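Local structure of predicted ATPase involved in replication control, Cdc46/Mcm family (Methanopyrus kandleri AV19, 3F8T) at residues 35-38 with 42-45; 460-465 with 473-478. The protein is a homolog of the MCM replicative helicases, ATP-driven enzymes that unwind DNA, though whether it has such activity itself is uncertain. The protein carries 2 engineered substitutions. One frame throughout, in Å; residues are numbered along the deposited sequence.

Contact 1: residues 35-38 with 42-45; sequences EIVR and FQRS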
loop_
_atom_site.group_PDB
_atom_site.type_symbol
_atom_site.label_atom_id
_atom_site.label_comp_id
_atom_site.label_asym_id
_atom_site.label_seq_id
_atom_site.Cartn_x
_atom_site.Cartn_y
_atom_site.Cartn_z
ATOM N N GLU A 35 2.914 21.646 -36.215
ATOM C CA GLU A 35 2.790 22.229 -34.874
ATOM C C GLU A 35 3.592 21.445 -33.829
ATOM O O GLU A 35 4.171 22.041 -32.909
ATOM C CB GLU A 35 1.326 22.406 -34.484
ATOM C CG GLU A 35 0.667 23.497 -35.331
ATOM C CD GLU A 35 -0.824 23.633 -35.101
ATOM O OE1 GLU A 35 -1.289 23.456 -33.942
ATOM O OE2 GLU A 35 -1.538 23.929 -36.092
ATOM N N ILE A 36 3.659 20.123 -34.001
ATOM C CA ILE A 36 4.460 19.268 -33.106
ATOM C C ILE A 36 5.954 19.610 -33.145
ATOM O O ILE A 36 6.590 19.803 -32.102
ATOM C CB ILE A 36 4.242 17.750 -33.401
ATOM C CG1 ILE A 36 2.827 17.323 -32.963
ATOM C CG2 ILE A 36 5.324 16.908 -32.692
ATOM C CD1 ILE A 36 2.402 15.881 -33.397
ATOM N N VAL A 37 6.508 19.691 -34.347
ATOM C CA VAL A 37 7.930 19.949 -34.536
ATOM C C VAL A 37 8.349 21.362 -34.099
ATOM O O VAL A 37 9.511 21.594 -33.764
ATOM C CB VAL A 37 8.331 19.656 -36.009
ATOM C CG1 VAL A 37 9.717 20.138 -36.304
ATOM C CG2 VAL A 37 8.221 18.160 -36.265
ATOM N N ARG A 38 7.398 22.293 -34.093
ATOM C CA ARG A 38 7.659 23.656 -33.636
ATOM C C ARG A 38 7.796 23.787 -32.115
ATOM O O ARG A 38 8.296 24.803 -31.627
ATOM C CB ARG A 38 6.555 24.604 -34.115
ATOM C CG ARG A 38 6.607 25.031 -35.570
ATOM C CD ARG A 38 5.370 25.878 -35.807
ATOM N NE ARG A 38 5.143 26.320 -37.184
ATOM C CZ ARG A 38 3.930 26.605 -37.668
ATOM N NH1 ARG A 38 2.857 26.459 -36.902
ATOM N NH2 ARG A 38 3.777 27.006 -38.923
ATOM N N PHE A 42 10.070 19.283 -28.362
ATOM C CA PHE A 42 10.459 18.485 -29.507
ATOM C C PHE A 42 11.799 18.893 -30.091
ATOM O O PHE A 42 12.647 18.031 -30.316
ATOM C CB PHE A 42 9.395 18.526 -30.606
ATOM C CG PHE A 42 9.600 17.493 -31.663
ATOM C CD1 PHE A 42 9.036 16.230 -31.530
ATOM C CD2 PHE A 42 10.368 17.768 -32.779
ATOM C CE1 PHE A 42 9.223 15.260 -32.506
ATOM C CE2 PHE A 42 10.562 16.804 -33.757
ATOM C CZ PHE A 42 9.993 15.549 -33.613
ATOM N N GLN A 43 11.964 20.191 -30.363
ATOM C CA GLN A 43 13.202 20.722 -30.949
ATOM C C GLN A 43 14.441 20.438 -30.093
ATOM O O GLN A 43 15.474 20.045 -30.629
ATOM C CB GLN A 43 13.095 22.227 -31.224
ATOM C CG GLN A 43 12.276 22.604 -32.462
ATOM C CD GLN A 43 12.891 22.134 -33.786
ATOM O OE1 GLN A 43 14.064 22.393 -34.078
ATOM N NE2 GLN A 43 12.086 21.461 -34.604
ATOM N N ARG A 44 14.324 20.642 -28.779
ATOM C CA ARG A 44 15.436 20.422 -27.834
ATOM C C ARG A 44 15.839 18.957 -27.737
ATOM O O ARG A 44 17.034 18.635 -27.801
ATOM C CB ARG A 44 15.118 20.962 -26.432
ATOM C CG ARG A 44 14.845 22.467 -26.338
ATOM C CD ARG A 44 15.664 23.314 -27.323
ATOM N NE ARG A 44 17.001 23.654 -26.828
ATOM C CZ ARG A 44 18.148 23.276 -27.395
ATOM N NH1 ARG A 44 18.155 22.532 -28.498
ATOM N NH2 ARG A 44 19.298 23.650 -26.853
ATOM N N SER A 45 14.845 18.075 -27.594
ATOM C CA SER A 45 15.100 16.639 -27.522
ATOM C C SER A 45 15.580 16.073 -28.852
ATOM O O SER A 45 16.424 15.184 -28.866
ATOM C CB SER A 45 13.888 15.858 -26.995
ATOM O OG SER A 45 12.763 15.951 -27.857
#
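Phe42 sets its ring against Ile36 and Val37 of helix 30-37. One methyl of each residue meets it. Both methyls come from the same side of the ring plane, at a slant, and they meet opposite ends of the ring. CG2 of Ile36 lies 3.9 Å from CD1 of Phe42. CG2 of Val37 lies 3.7 Å from CE2 of Phe42. The ring reaches this position because CG of Phe42 stands anti to the backbone N (chi1 -167°). Its root is also close, with CB of Phe42 3.4 Å from the carbonyl O of Ile36. Val37 uses both methyls. While CG2 meets the ring, CG1 of Val37 lies 3.2 Å from NE2 of Gln43, a snug approach.

Helices 30-37 and 40-47 are consecutive short helices joined by a tight connection, in the N-terminal domain of the MCM fold. The carbonyl O of Ile36 accepts a hydrogen bond from OG1 of Thr39 in that connection. Helix 74-88 packs on the same apolar group: Leu81 touches both Ile36 and Phe42, and Leu84 touches Val37. If Phe42 were exchanged for an alanine, the methyls of Ile36 and Val37 would probably lose their aromatic partner and a gap would open between the two helices.

Gln43 adds the polar link at the outer margin. Its NE2 gives a hydrogen bond of 2.7 Å to the backbone O of Val37, with an N-H...O angle of 158°. The acceptor lies close to the plane of the Gln43 amide, but the donor is tilted 30° from the carbonyl plane of Val37. The chain of Gln43 bends at chi2, which folds the amide back toward helix 30-37. In doing so it brings CG of Gln43 to 3.2 Å from the carbonyl O of Val37.

Contact 2: residues 460-465 with 473-478; sequences KAHARM and PEDVDI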
loop_
_atom_site.group_PDB
_atom_site.type_symbol
_atom_site.label_atom_id
_atom_site.label_comp_id
_atom_site.label_asym_id
_atom_site.label_seq_id
_atom_site.Cartn_x
_atom_site.Cartn_y
_atom_site.Cartn_z
ATOM N N LYS A 460 4.128 6.065 18.355
ATOM C CA LYS A 460 4.397 6.670 17.050
ATOM C C LYS A 460 3.091 6.785 16.241
ATOM O O LYS A 460 2.819 7.820 15.626
ATOM C CB LYS A 460 5.444 5.853 16.287
ATOM C CG LYS A 460 6.891 5.937 16.881
ATOM C CD LYS A 460 7.863 5.069 16.057
ATOM C CE LYS A 460 9.334 5.306 16.431
ATOM N NZ LYS A 460 10.196 4.218 15.830
ATOM N N ALA A 461 2.289 5.716 16.238
ATOM C CA ALA A 461 0.996 5.748 15.552
ATOM C C ALA A 461 0.091 6.857 16.073
ATOM O O ALA A 461 -0.542 7.583 15.282
ATOM C CB ALA A 461 0.296 4.385 15.636
ATOM N N HIS A 462 0.051 7.032 17.398
ATOM C CA HIS A 462 -0.771 8.087 17.959
ATOM C C HIS A 462 -0.219 9.478 17.583
ATOM O O HIS A 462 -0.986 10.411 17.339
ATOM C CB HIS A 462 -0.955 7.950 19.468
ATOM C CG HIS A 462 -1.906 8.961 20.030
ATOM N ND1 HIS A 462 -3.261 8.929 19.769
ATOM C CD2 HIS A 462 -1.694 10.065 20.781
ATOM C CE1 HIS A 462 -3.848 9.955 20.363
ATOM N NE2 HIS A 462 -2.919 10.661 20.980
ATOM N N ALA A 463 1.106 9.616 17.520
ATOM C CA ALA A 463 1.693 10.893 17.087
ATOM C C ALA A 463 1.306 11.189 15.626
ATOM O O ALA A 463 0.969 12.329 15.286
ATOM C CB ALA A 463 3.218 10.899 17.287
ATOM N N ARG A 464 1.319 10.172 14.762
ATOM C CA ARG A 464 0.817 10.366 13.383
ATOM C C ARG A 464 -0.639 10.843 13.370
ATOM O O ARG A 464 -1.029 11.702 12.560
ATOM C CB ARG A 464 0.969 9.082 12.545
ATOM C CG ARG A 464 2.431 8.704 12.328
ATOM C CD ARG A 464 2.659 7.631 11.256
ATOM N NE ARG A 464 2.598 6.345 11.908
ATOM C CZ ARG A 464 3.635 5.634 12.307
ATOM N NH1 ARG A 464 4.884 6.018 12.069
ATOM N NH2 ARG A 464 3.402 4.500 12.913
ATOM N N MET A 465 -1.439 10.289 14.284
ATOM C CA MET A 465 -2.859 10.623 14.407
ATOM C C MET A 465 -3.085 12.078 14.820
ATOM O O MET A 465 -4.169 12.640 14.582
ATOM C CB MET A 465 -3.490 9.698 15.442
ATOM C CG MET A 465 -4.960 9.479 15.307
ATOM S SD MET A 465 -5.420 8.243 16.549
ATOM C CE MET A 465 -5.524 6.757 15.597
ATOM N N PRO A 473 5.193 12.298 25.776
ATOM C CA PRO A 473 4.774 11.418 26.891
ATOM C C PRO A 473 3.299 10.992 26.852
ATOM O O PRO A 473 2.955 9.843 27.206
ATOM C CB PRO A 473 5.070 12.272 28.135
ATOM C CG PRO A 473 6.262 13.081 27.731
ATOM C CD PRO A 473 5.928 13.478 26.285
ATOM N N GLU A 474 2.442 11.902 26.414
ATOM C CA GLU A 474 1.022 11.625 26.265
ATOM C C GLU A 474 0.740 10.464 25.285
ATOM O O GLU A 474 -0.183 9.662 25.522
ATOM C CB GLU A 474 0.307 12.896 25.823
ATOM C CG GLU A 474 0.175 13.964 26.936
ATOM C CD GLU A 474 1.509 14.535 27.435
ATOM O OE1 GLU A 474 2.464 14.692 26.624
ATOM O OE2 GLU A 474 1.588 14.826 28.660
ATOM N N ASP A 475 1.528 10.377 24.208
ATOM C CA ASP A 475 1.421 9.277 23.229
ATOM C C ASP A 475 1.886 7.957 23.845
ATOM O O ASP A 475 1.340 6.897 23.537
ATOM C CB ASP A 475 2.249 9.543 21.960
ATOM C CG ASP A 475 1.900 10.869 21.275
ATOM O OD1 ASP A 475 0.699 11.196 21.149
ATOM O OD2 ASP A 475 2.833 11.589 20.852
ATOM N N VAL A 476 2.931 8.031 24.671
ATOM C CA VAL A 476 3.470 6.859 25.348
ATOM C C VAL A 476 2.438 6.313 26.324
ATOM O O VAL A 476 2.229 5.107 26.391
ATOM C CB VAL A 476 4.814 7.150 26.056
ATOM C CG1 VAL A 476 5.239 5.928 26.886
ATOM C CG2 VAL A 476 5.900 7.465 25.007
ATOM N N ASP A 477 1.773 7.216 27.037
ATOM C CA ASP A 477 0.777 6.856 28.034
ATOM C C ASP A 477 -0.400 6.105 27.418
ATOM O O ASP A 477 -0.892 5.117 27.984
ATOM C CB ASP A 477 0.284 8.110 28.768
ATOM C CG ASP A 477 1.291 8.625 29.787
ATOM O OD1 ASP A 477 2.331 7.967 30.009
ATOM O OD2 ASP A 477 1.029 9.689 30.375
ATOM N N ILE A 478 -0.862 6.589 26.275
ATOM C CA ILE A 478 -1.972 5.951 25.572
ATOM C C ILE A 478 -1.581 4.551 25.088
ATOM O O ILE A 478 -2.327 3.586 25.272
ATOM C CB ILE A 478 -2.425 6.814 24.382
ATOM C CG1 ILE A 478 -3.195 8.032 24.875
ATOM C CG2 ILE A 478 -3.264 5.983 23.376
ATOM C CD1 ILE A 478 -3.357 9.108 23.788
#
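The imidazole of His462 has Ile478 over one face and Asp475 at its edge. CD1 of Ile478 lies 3.5 Å from the centre of the His462 ring. This is a CH-pi contact. The methyl is displaced toward the rim, and the ring atom nearest to CD1 of Ile478 is NE2 of His462, at 3.2 Å. At the edge, CG of Asp475 lies in the plane of the ring. The carboxylate is turned 62° from that plane, and no hydrogen bond joins the two groups. The modelled approach of the carboxylate to the ring carbon is too short to interpret.

CG of His462 is anti to the backbone N (chi1 -175°), which carries the ring out toward helix 473-489. Ile478 comes across it at about a right angle. Asp475 also reaches Ala463, with OD2 of Asp475 3.7 Å from CB of Ala463. The same carboxylate oxygen accepts a hydrogen bond from the backbone N of Glu472 and forms a salt bridge with Arg466. The buried charge is therefore met, and its place near the start of a helix would be expected to favour the ionised form.

The contact joins two consecutive helices in the AAA-lid region of this MCM homolog. The segment axes pass 8.7 Å apart, and their directions differ by 123°. Leu205 of helix 204-212 touches both His462 and Ile478, and Leu227 of helix 219-229 also touches His462. On the far side of helix 473-489, Val476 packs on Arg422 and Leu423 of helix 417-439.

How the contacts relate
From the N terminus, the chain first meets contact 1, which closes the short connection between helices 30-37 and 40-47. The chain then runs through the OB-fold region and the P-loop domain region. Contact 2 comes late and closes a seven-residue link, including the short strand 470-471, between helices 449-465 and 473-489. The two contacts are in series and neither nest nor cross. The centres of contact 1 and contact 2 are about 54 Å apart. The nearest atoms of contact 1 and contact 2 are about 41 Å apart. Each is a local helix pairing: contact 1 in the N-terminal domain, contact 2 in the AAA-lid region.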